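Local coordinates for sucrose 6(F)-phosphate phosphorylase (Thermoanaerobacterium thermosaccharolyticum DSM 571, PDB 6S9V), which is a carbohydrate-active phosphorylase of the alpha-amylase family, built around a TIM barrel with a separate antiparallel beta sheet, at residues F273-N285 with D317-V330. Numbering follows the deposited sequence.
Sequences FILPFTVLYTLIN and DLDGLIDTKKAKEV. With SO4 (sulfate ion), chain F.
The ring of F277 is wedged between the loop at I322 and the first turns of helix 324-330, meeting a methyl over its face and a backbone carbonyl at its edge. I322 CD1 lies 3.9 Å from the ring centroid and 29° off the normal, the geometry of a CH-pi contact. K326 O lies in the ring plane, 4.0 Å from F277 CZ. With F277 CG anti to the backbone N (chi1 -178°), the ring extends from its helix far enough for CE2 to come within 3.6 Å of V330 CB. V330 in turn is a knob in a hole formed by F277, L280, Y281 and I284, its CG2 reaching the edge of the Y281 ring at CD2 (4.0 Å). The axes of segments 275-285 and 324-330 are 10.7 Å apart at an angle of 81°, so the packing is nearly perpendicular. Helix 275-285 follows strand 269-271, the sixth of the eight parallel barrel strands of this alpha-amylase-type TIM barrel, and helix 324-336 comes after the seventh, 302-304, beyond an intervening loop region. At the barrel end, D317 OD2 comes 3.2 Å from F273 CB, and the carboxylate stands nearly perpendicular to the ring. H254 ND1 hydrogen-bonds that same oxygen, and its ring stacks on F273. Further along, I274 CD1 meets L321 CD1 at 3.7 Å. D323 caps helix 324-336, its OD1 accepting from K326 N at 2.9 Å on the syn side.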
ATOM      1  N   PHE A 273       6.134   5.013  -3.847  1.00 19.04           N
ATOM      2  CA  PHE A 273       6.975   3.870  -3.496  1.00 18.42           C
ATOM      3  C   PHE A 273       8.466   4.170  -3.596  1.00 19.00           C
ATOM      4  O   PHE A 273       9.286   3.263  -3.388  1.00 21.39           O
ATOM      5  CB  PHE A 273       6.618   2.671  -4.377  1.00 16.74           C
ATOM      6  CG  PHE A 273       5.309   1.989  -3.995  1.00 17.53           C
ATOM      7  CD1 PHE A 273       4.976   1.751  -2.660  1.00 18.63           C
ATOM      8  CD2 PHE A 273       4.417   1.596  -4.978  1.00 18.11           C
ATOM      9  CE1 PHE A 273       3.786   1.120  -2.321  1.00 18.97           C
ATOM     10  CE2 PHE A 273       3.223   0.966  -4.648  1.00 18.89           C
ATOM     11  CZ  PHE A 273       2.903   0.728  -3.324  1.00 19.57           C
ATOM     12  N   ILE A 274       8.837   5.409  -3.894  1.00 16.72           N
ATOM     13  CA  ILE A 274      10.240   5.818  -3.964  1.00 18.46           C
ATOM     14  C   ILE A 274      10.673   6.469  -2.654  1.00 18.93           C
ATOM     15  O   ILE A 274      11.830   6.314  -2.231  1.00 18.36           O
ATOM     16  CB  ILE A 274      10.456   6.763  -5.155  1.00 19.38           C
ATOM     17  CG1 ILE A 274      10.295   5.999  -6.470  1.00 18.59           C
ATOM     18  CG2 ILE A 274      11.830   7.412  -5.107  1.00 20.93           C
ATOM     19  CD1 ILE A 274      10.062   6.887  -7.670  1.00 18.11           C
ATOM     20  N   LEU A 275       9.766   7.202  -2.009  1.00 19.71           N
ATOM     21  CA  LEU A 275      10.122   7.905  -0.780  1.00 19.56           C
ATOM     22  C   LEU A 275      10.586   6.989   0.350  1.00 18.55           C
ATOM     23  O   LEU A 275      11.486   7.400   1.102  1.00 18.61           O
ATOM     24  CB  LEU A 275       8.929   8.739  -0.305  1.00 20.29           C
ATOM     25  CG  LEU A 275       9.192   9.752   0.806  1.00 22.17           C
ATOM     26  CD1 LEU A 275      10.053  10.908   0.338  1.00 20.83           C
ATOM     27  CD2 LEU A 275       7.866  10.253   1.372  1.00 22.75           C
ATOM     28  N   PRO A 276      10.008   5.803   0.570  1.00 17.54           N
ATOM     29  CA  PRO A 276      10.451   5.001   1.737  1.00 17.42           C
ATOM     30  C   PRO A 276      11.946   4.706   1.723  1.00 18.66           C
ATOM     31  O   PRO A 276      12.637   4.946   2.725  1.00 20.04           O
ATOM     32  CB  PRO A 276       9.587   3.733   1.638  1.00 17.68           C
ATOM     33  CG  PRO A 276       8.349   4.186   0.880  1.00 18.90           C
ATOM     34  CD  PRO A 276       8.862   5.188  -0.121  1.00 18.51           C
ATOM     35  N   PHE A 277      12.469   4.200   0.605  1.00 18.30           N
ATOM     36  CA  PHE A 277      13.909   3.977   0.491  1.00 19.54           C
ATOM     37  C   PHE A 277      14.674   5.295   0.499  1.00 19.81           C
ATOM     38  O   PHE A 277      15.739   5.399   1.119  1.00 19.59           O
ATOM     39  CB  PHE A 277      14.220   3.199  -0.794  1.00 20.37           C
ATOM     40  CG  PHE A 277      15.686   2.880  -0.976  1.00 22.85           C
ATOM     41  CD1 PHE A 277      16.575   3.840  -1.455  1.00 23.00           C
ATOM     42  CD2 PHE A 277      16.170   1.621  -0.681  1.00 24.59           C
ATOM     43  CE1 PHE A 277      17.931   3.541  -1.611  1.00 23.57           C
ATOM     44  CE2 PHE A 277      17.514   1.313  -0.834  1.00 23.50           C
ATOM     45  CZ  PHE A 277      18.395   2.263  -1.301  1.00 22.36           C
ATOM     46  N   THR A 278      14.157   6.310  -0.201  1.00 18.89           N
ATOM     47  CA  THR A 278      14.862   7.585  -0.291  1.00 19.32           C
ATOM     48  C   THR A 278      15.086   8.193   1.087  1.00 19.86           C
ATOM     49  O   THR A 278      16.165   8.728   1.371  1.00 21.67           O
ATOM     50  CB  THR A 278      14.075   8.542  -1.197  1.00 20.58           C
ATOM     51  OG1 THR A 278      14.023   7.997  -2.520  1.00 21.69           O
ATOM     52  CG2 THR A 278      14.727   9.917  -1.243  1.00 20.69           C
ATOM     53  N   VAL A 279      14.087   8.110   1.965  1.00 18.95           N
ATOM     54  CA  VAL A 279      14.247   8.654   3.307  1.00 18.86           C
ATOM     55  C   VAL A 279      15.248   7.830   4.107  1.00 20.32           C
ATOM     56  O   VAL A 279      16.079   8.382   4.839  1.00 21.08           O
ATOM     57  CB  VAL A 279      12.881   8.752   4.007  1.00 19.79           C
ATOM     58  CG1 VAL A 279      13.059   9.030   5.493  1.00 21.31           C
ATOM     59  CG2 VAL A 279      12.041   9.863   3.359  1.00 20.92           C
ATOM     60  N   LEU A 280      15.215   6.503   3.963  1.00 21.54           N
ATOM     61  CA  LEU A 280      16.210   5.669   4.643  1.00 23.35           C
ATOM     62  C   LEU A 280      17.621   6.072   4.237  1.00 22.19           C
ATOM     63  O   LEU A 280      18.508   6.240   5.085  1.00 21.63           O
ATOM     64  CB  LEU A 280      15.986   4.193   4.320  1.00 27.74           C
ATOM     65  CG  LEU A 280      15.164   3.322   5.265  1.00 33.08           C
ATOM     66  CD1 LEU A 280      15.153   1.907   4.704  1.00 31.34           C
ATOM     67  CD2 LEU A 280      15.708   3.339   6.688  1.00 38.45           C
ATOM     68  N   TYR A 281      17.858   6.182   2.927  1.00 21.57           N
ATOM     69  CA  TYR A 281      19.175   6.571   2.436  1.00 22.10           C
ATOM     70  C   TYR A 281      19.569   7.947   2.950  1.00 22.40           C
ATOM     71  O   TYR A 281      20.724   8.166   3.345  1.00 21.85           O
ATOM     72  CB  TYR A 281      19.181   6.543   0.905  1.00 22.90           C
ATOM     73  CG  TYR A 281      20.464   7.052   0.296  1.00 28.47           C
ATOM     74  CD1 TYR A 281      20.652   8.410   0.048  1.00 30.77           C
ATOM     75  CD2 TYR A 281      21.494   6.182  -0.022  1.00 33.36           C
ATOM     76  CE1 TYR A 281      21.835   8.883  -0.500  1.00 33.25           C
ATOM     77  CE2 TYR A 281      22.681   6.646  -0.579  1.00 35.87           C
ATOM     78  CZ  TYR A 281      22.844   7.995  -0.811  1.00 37.12           C
ATOM     79  OH  TYR A 281      24.026   8.447  -1.356  1.00 42.06           O
ATOM     80  N   THR A 282      18.622   8.890   2.942  1.00 22.10           N
ATOM     81  CA  THR A 282      18.890  10.243   3.408  1.00 21.93           C
ATOM     82  C   THR A 282      19.431  10.240   4.831  1.00 21.65           C
ATOM     83  O   THR A 282      20.417  10.922   5.141  1.00 22.59           O
ATOM     84  CB  THR A 282      17.598  11.070   3.346  1.00 21.46           C
ATOM     85  OG1 THR A 282      17.117  11.139   1.992  1.00 19.43           O
ATOM     86  CG2 THR A 282      17.829  12.451   3.887  1.00 22.79           C
ATOM     87  N   LEU A 283      18.779   9.486   5.716  1.00 20.81           N
ATOM     88  CA  LEU A 283      19.128   9.491   7.131  1.00 20.91           C
ATOM     89  C   LEU A 283      20.366   8.651   7.412  1.00 21.25           C
ATOM     90  O   LEU A 283      21.211   9.047   8.226  1.00 22.22           O
ATOM     91  CB  LEU A 283      17.936   8.996   7.945  1.00 22.16           C
ATOM     92  CG  LEU A 283      16.697   9.872   7.765  1.00 23.76           C
ATOM     93  CD1 LEU A 283      15.460   9.181   8.314  1.00 22.87           C
ATOM     94  CD2 LEU A 283      16.900  11.213   8.445  1.00 25.73           C
ATOM     95  N   ILE A 284      20.506   7.503   6.747  1.00 22.10           N
ATOM     96  CA  ILE A 284      21.677   6.658   6.973  1.00 24.24           C
ATOM     97  C   ILE A 284      22.949   7.365   6.519  1.00 25.30           C
ATOM     98  O   ILE A 284      23.993   7.284   7.180  1.00 23.11           O
ATOM     99  CB  ILE A 284      21.510   5.300   6.264  1.00 26.92           C
ATOM    100  CG1 ILE A 284      20.488   4.435   7.007  1.00 30.44           C
ATOM    101  CG2 ILE A 284      22.862   4.585   6.150  1.00 28.10           C
ATOM    102  CD1 ILE A 284      20.059   3.197   6.246  1.00 32.59           C
ATOM    103  N   ASN A 285      22.890   8.065   5.385  1.00 28.57           N
ATOM    104  CA  ASN A 285      24.067   8.687   4.788  1.00 29.55           C
ATOM    105  C   ASN A 285      24.193  10.177   5.080  1.00 27.02           C
ATOM    106  O   ASN A 285      25.178  10.793   4.665  1.00 26.41           O
ATOM    107  CB  ASN A 285      24.049   8.453   3.276  1.00 30.69           C
ATOM    108  CG  ASN A 285      24.133   6.987   2.920  1.00 35.17           C
ATOM    109  OD1 ASN A 285      23.272   6.449   2.229  1.00 39.97           O
ATOM    110  ND2 ASN A 285      25.180   6.335   3.387  1.00 36.41           N
ATOM    111  N   ASP A 317      11.032  -0.539  -8.162  1.00 19.61           N
ATOM    112  CA  ASP A 317      10.535   0.807  -7.871  1.00 20.74           C
ATOM    113  C   ASP A 317      11.629   1.865  -7.990  1.00 19.77           C
ATOM    114  O   ASP A 317      11.357   3.014  -8.379  1.00 18.92           O
ATOM    115  CB  ASP A 317       9.920   0.839  -6.474  1.00 21.59           C
ATOM    116  CG  ASP A 317       8.837  -0.210  -6.292  1.00 21.95           C
ATOM    117  OD1 ASP A 317       9.162  -1.412  -6.384  1.00 20.61           O
ATOM    118  OD2 ASP A 317       7.665   0.171  -6.078  1.00 21.80           O
ATOM    119  N   LEU A 318      12.854   1.515  -7.610  1.00 19.92           N
ATOM    120  CA  LEU A 318      13.988   2.428  -7.644  1.00 23.04           C
ATOM    121  C   LEU A 318      14.903   2.189  -8.845  1.00 23.54           C
ATOM    122  O   LEU A 318      15.984   2.789  -8.912  1.00 22.86           O
ATOM    123  CB  LEU A 318      14.795   2.307  -6.346  1.00 25.33           C
ATOM    124  CG  LEU A 318      14.235   2.923  -5.060  1.00 28.21           C
ATOM    125  CD1 LEU A 318      14.351   4.440  -5.114  1.00 31.47           C
ATOM    126  CD2 LEU A 318      12.813   2.540  -4.762  1.00 26.36           C
ATOM    127  N   ASP A 319      14.490   1.350  -9.801  1.00 23.14           N
ATOM    128  CA  ASP A 319      15.305   1.094 -10.987  1.00 25.05           C
ATOM    129  C   ASP A 319      15.620   2.399 -11.707  1.00 24.20           C
ATOM    130  O   ASP A 319      14.725   3.214 -11.958  1.00 24.20           O
ATOM    131  CB  ASP A 319      14.586   0.154 -11.955  1.00 27.75           C
ATOM    132  CG  ASP A 319      14.605  -1.300 -11.509  1.00 31.68           C
ATOM    133  OD1 ASP A 319      15.192  -1.618 -10.456  1.00 33.84           O
ATOM    134  OD2 ASP A 319      14.010  -2.127 -12.231  1.00 34.28           O
ATOM    135  N   GLY A 320      16.895   2.590 -12.048  1.00 23.65           N
ATOM    136  CA  GLY A 320      17.324   3.785 -12.734  1.00 25.44           C
ATOM    137  C   GLY A 320      17.491   5.002 -11.855  1.00 25.79           C
ATOM    138  O   GLY A 320      17.896   6.057 -12.361  1.00 28.12           O
ATOM    139  N   LEU A 321      17.172   4.896 -10.561  1.00 24.09           N
ATOM    140  CA  LEU A 321      17.312   5.993  -9.620  1.00 24.41           C
ATOM    141  C   LEU A 321      18.443   5.789  -8.623  1.00 27.40           C
ATOM    142  O   LEU A 321      18.918   6.769  -8.049  1.00 27.11           O
ATOM    143  CB  LEU A 321      16.011   6.195  -8.829  1.00 22.82           C
ATOM    144  CG  LEU A 321      14.755   6.354  -9.689  1.00 23.84           C
ATOM    145  CD1 LEU A 321      13.544   6.534  -8.791  1.00 24.71           C
ATOM    146  CD2 LEU A 321      14.904   7.494 -10.657  1.00 24.58           C
ATOM    147  N   ILE A 322      18.886   4.550  -8.418  1.00 29.18           N
ATOM    148  CA  ILE A 322      20.014   4.260  -7.547  1.00 27.49           C
ATOM    149  C   ILE A 322      20.797   3.130  -8.193  1.00 25.26           C
ATOM    150  O   ILE A 322      20.229   2.275  -8.878  1.00 26.20           O
ATOM    151  CB  ILE A 322      19.576   3.831  -6.129  1.00 28.71           C
ATOM    152  CG1 ILE A 322      18.733   2.558  -6.208  1.00 29.79           C
ATOM    153  CG2 ILE A 322      18.793   4.937  -5.473  1.00 30.98           C
ATOM    154  CD1 ILE A 322      18.174   2.085  -4.890  1.00 35.39           C
ATOM    155  N   ASP A 323      22.105   3.134  -7.982  1.00 24.11           N
ATOM    156  CA  ASP A 323      22.926   2.045  -8.488  1.00 24.38           C
ATOM    157  C   ASP A 323      22.948   0.898  -7.475  1.00 23.50           C
ATOM    158  O   ASP A 323      22.496   1.023  -6.331  1.00 22.70           O
ATOM    159  CB  ASP A 323      24.334   2.533  -8.831  1.00 26.88           C
ATOM    160  CG  ASP A 323      25.122   2.996  -7.622  1.00 31.34           C
ATOM    161  OD1 ASP A 323      24.647   2.840  -6.479  1.00 31.78           O
ATOM    162  OD2 ASP A 323      26.237   3.521  -7.832  1.00 34.21           O
ATOM    163  N   THR A 324      23.440  -0.254  -7.929  1.00 24.68           N
ATOM    164  CA  THR A 324      23.452  -1.441  -7.080  1.00 26.81           C
ATOM    165  C   THR A 324      24.264  -1.210  -5.810  1.00 26.77           C
ATOM    166  O   THR A 324      23.883  -1.681  -4.729  1.00 26.87           O
ATOM    167  CB  THR A 324      23.996  -2.634  -7.868  1.00 30.14           C
ATOM    168  OG1 THR A 324      23.123  -2.902  -8.976  1.00 30.41           O
ATOM    169  CG2 THR A 324      24.089  -3.868  -6.988  1.00 31.20           C
ATOM    170  N   LYS A 325      25.394  -0.508  -5.919  1.00 26.92           N
ATOM    171  CA  LYS A 325      26.210  -0.237  -4.738  1.00 27.97           C
ATOM    172  C   LYS A 325      25.389   0.391  -3.619  1.00 27.27           C
ATOM    173  O   LYS A 325      25.465  -0.037  -2.463  1.00 26.13           O
ATOM    174  CB  LYS A 325      27.391   0.665  -5.093  1.00 29.30           C
ATOM    175  CG  LYS A 325      28.479  -0.025  -5.862  1.00 31.32           C
ATOM    176  CD  LYS A 325      29.550   0.962  -6.307  1.00 32.24           C
ATOM    177  CE  LYS A 325      30.541   0.292  -7.214  1.00 34.94           C
ATOM    178  NZ  LYS A 325      31.387  -0.674  -6.451  1.00 34.75           N
ATOM    179  N   LYS A 326      24.635   1.444  -3.933  1.00 27.76           N
ATOM    180  CA  LYS A 326      23.890   2.157  -2.897  1.00 31.64           C
ATOM    181  C   LYS A 326      22.639   1.398  -2.482  1.00 25.80           C
ATOM    182  O   LYS A 326      22.261   1.420  -1.301  1.00 24.32           O
ATOM    183  CB  LYS A 326      23.567   3.574  -3.368  1.00 45.99           C
ATOM    184  CG  LYS A 326      24.830   4.377  -3.684  1.00 60.78           C
ATOM    185  CD  LYS A 326      25.614   4.683  -2.409  1.00 72.22           C
ATOM    186  CE  LYS A 326      27.049   5.084  -2.700  1.00 82.02           C
ATOM    187  NZ  LYS A 326      27.788   5.370  -1.437  1.00 86.93           N
ATOM    188  N   ALA A 327      21.974   0.726  -3.423  1.00 24.61           N
ATOM    189  CA  ALA A 327      20.871  -0.150  -3.046  1.00 24.41           C
ATOM    190  C   ALA A 327      21.357  -1.216  -2.065  1.00 24.41           C
ATOM    191  O   ALA A 327      20.748  -1.443  -1.013  1.00 24.08           O
ATOM    192  CB  ALA A 327      20.268  -0.807  -4.287  1.00 24.12           C
ATOM    193  N   LYS A 328      22.471  -1.863  -2.391  1.00 25.67           N
ATOM    194  CA  LYS A 328      22.989  -2.906  -1.517  1.00 30.88           C
ATOM    195  C   LYS A 328      23.464  -2.343  -0.180  1.00 27.41           C
ATOM    196  O   LYS A 328      23.309  -3.003   0.857  1.00 26.27           O
ATOM    197  CB  LYS A 328      24.125  -3.648  -2.219  1.00 44.89           C
ATOM    198  CG  LYS A 328      24.445  -4.988  -1.591  1.00 61.53           C
ATOM    199  CD  LYS A 328      25.490  -5.752  -2.379  1.00 77.48           C
ATOM    200  CE  LYS A 328      25.828  -7.065  -1.689  1.00 89.26           C
ATOM    201  NZ  LYS A 328      27.287  -7.364  -1.740  1.00 96.06           N
ATOM    202  N   GLU A 329      24.028  -1.132  -0.172  1.00 25.92           N
ATOM    203  CA  GLU A 329      24.429  -0.516   1.088  1.00 27.51           C
ATOM    204  C   GLU A 329      23.253  -0.452   2.056  1.00 25.71           C
ATOM    205  O   GLU A 329      23.351  -0.903   3.202  1.00 24.51           O
ATOM    206  CB  GLU A 329      24.990   0.891   0.846  1.00 32.17           C
ATOM    207  CG  GLU A 329      25.495   1.579   2.128  1.00 38.02           C
ATOM    208  CD  GLU A 329      25.058   3.037   2.267  1.00 42.25           C
ATOM    209  OE1 GLU A 329      24.253   3.528   1.443  1.00 43.03           O
ATOM    210  OE2 GLU A 329      25.526   3.702   3.215  1.00 43.48           O
ATOM    211  N   VAL A 330      22.133   0.132   1.608  1.00 25.36           N
ATOM    212  CA  VAL A 330      20.962   0.295   2.466  1.00 23.93           C
ATOM    213  C   VAL A 330      20.350  -1.059   2.809  1.00 22.24           C
ATOM    214  O   VAL A 330      19.959  -1.301   3.956  1.00 21.01           O
ATOM    215  CB  VAL A 330      19.931   1.221   1.787  1.00 24.01           C
ATOM    216  CG1 VAL A 330      18.641   1.275   2.584  1.00 21.90           C
ATOM    217  CG2 VAL A 330      20.510   2.618   1.612  1.00 27.38           C
TER
HETATM  218  S   SO4 F 604      30.689  -3.597  -3.982  1.00 57.88           S
HETATM  219  O1  SO4 F 604      30.922  -3.120  -5.341  1.00 62.67           O
HETATM  220  O2  SO4 F 604      31.586  -2.902  -3.064  1.00 59.40           O
HETATM  221  O3  SO4 F 604      30.927  -5.037  -3.923  1.00 50.04           O
HETATM  222  O4  SO4 F 604      29.303  -3.318  -3.614  1.00 59.90           O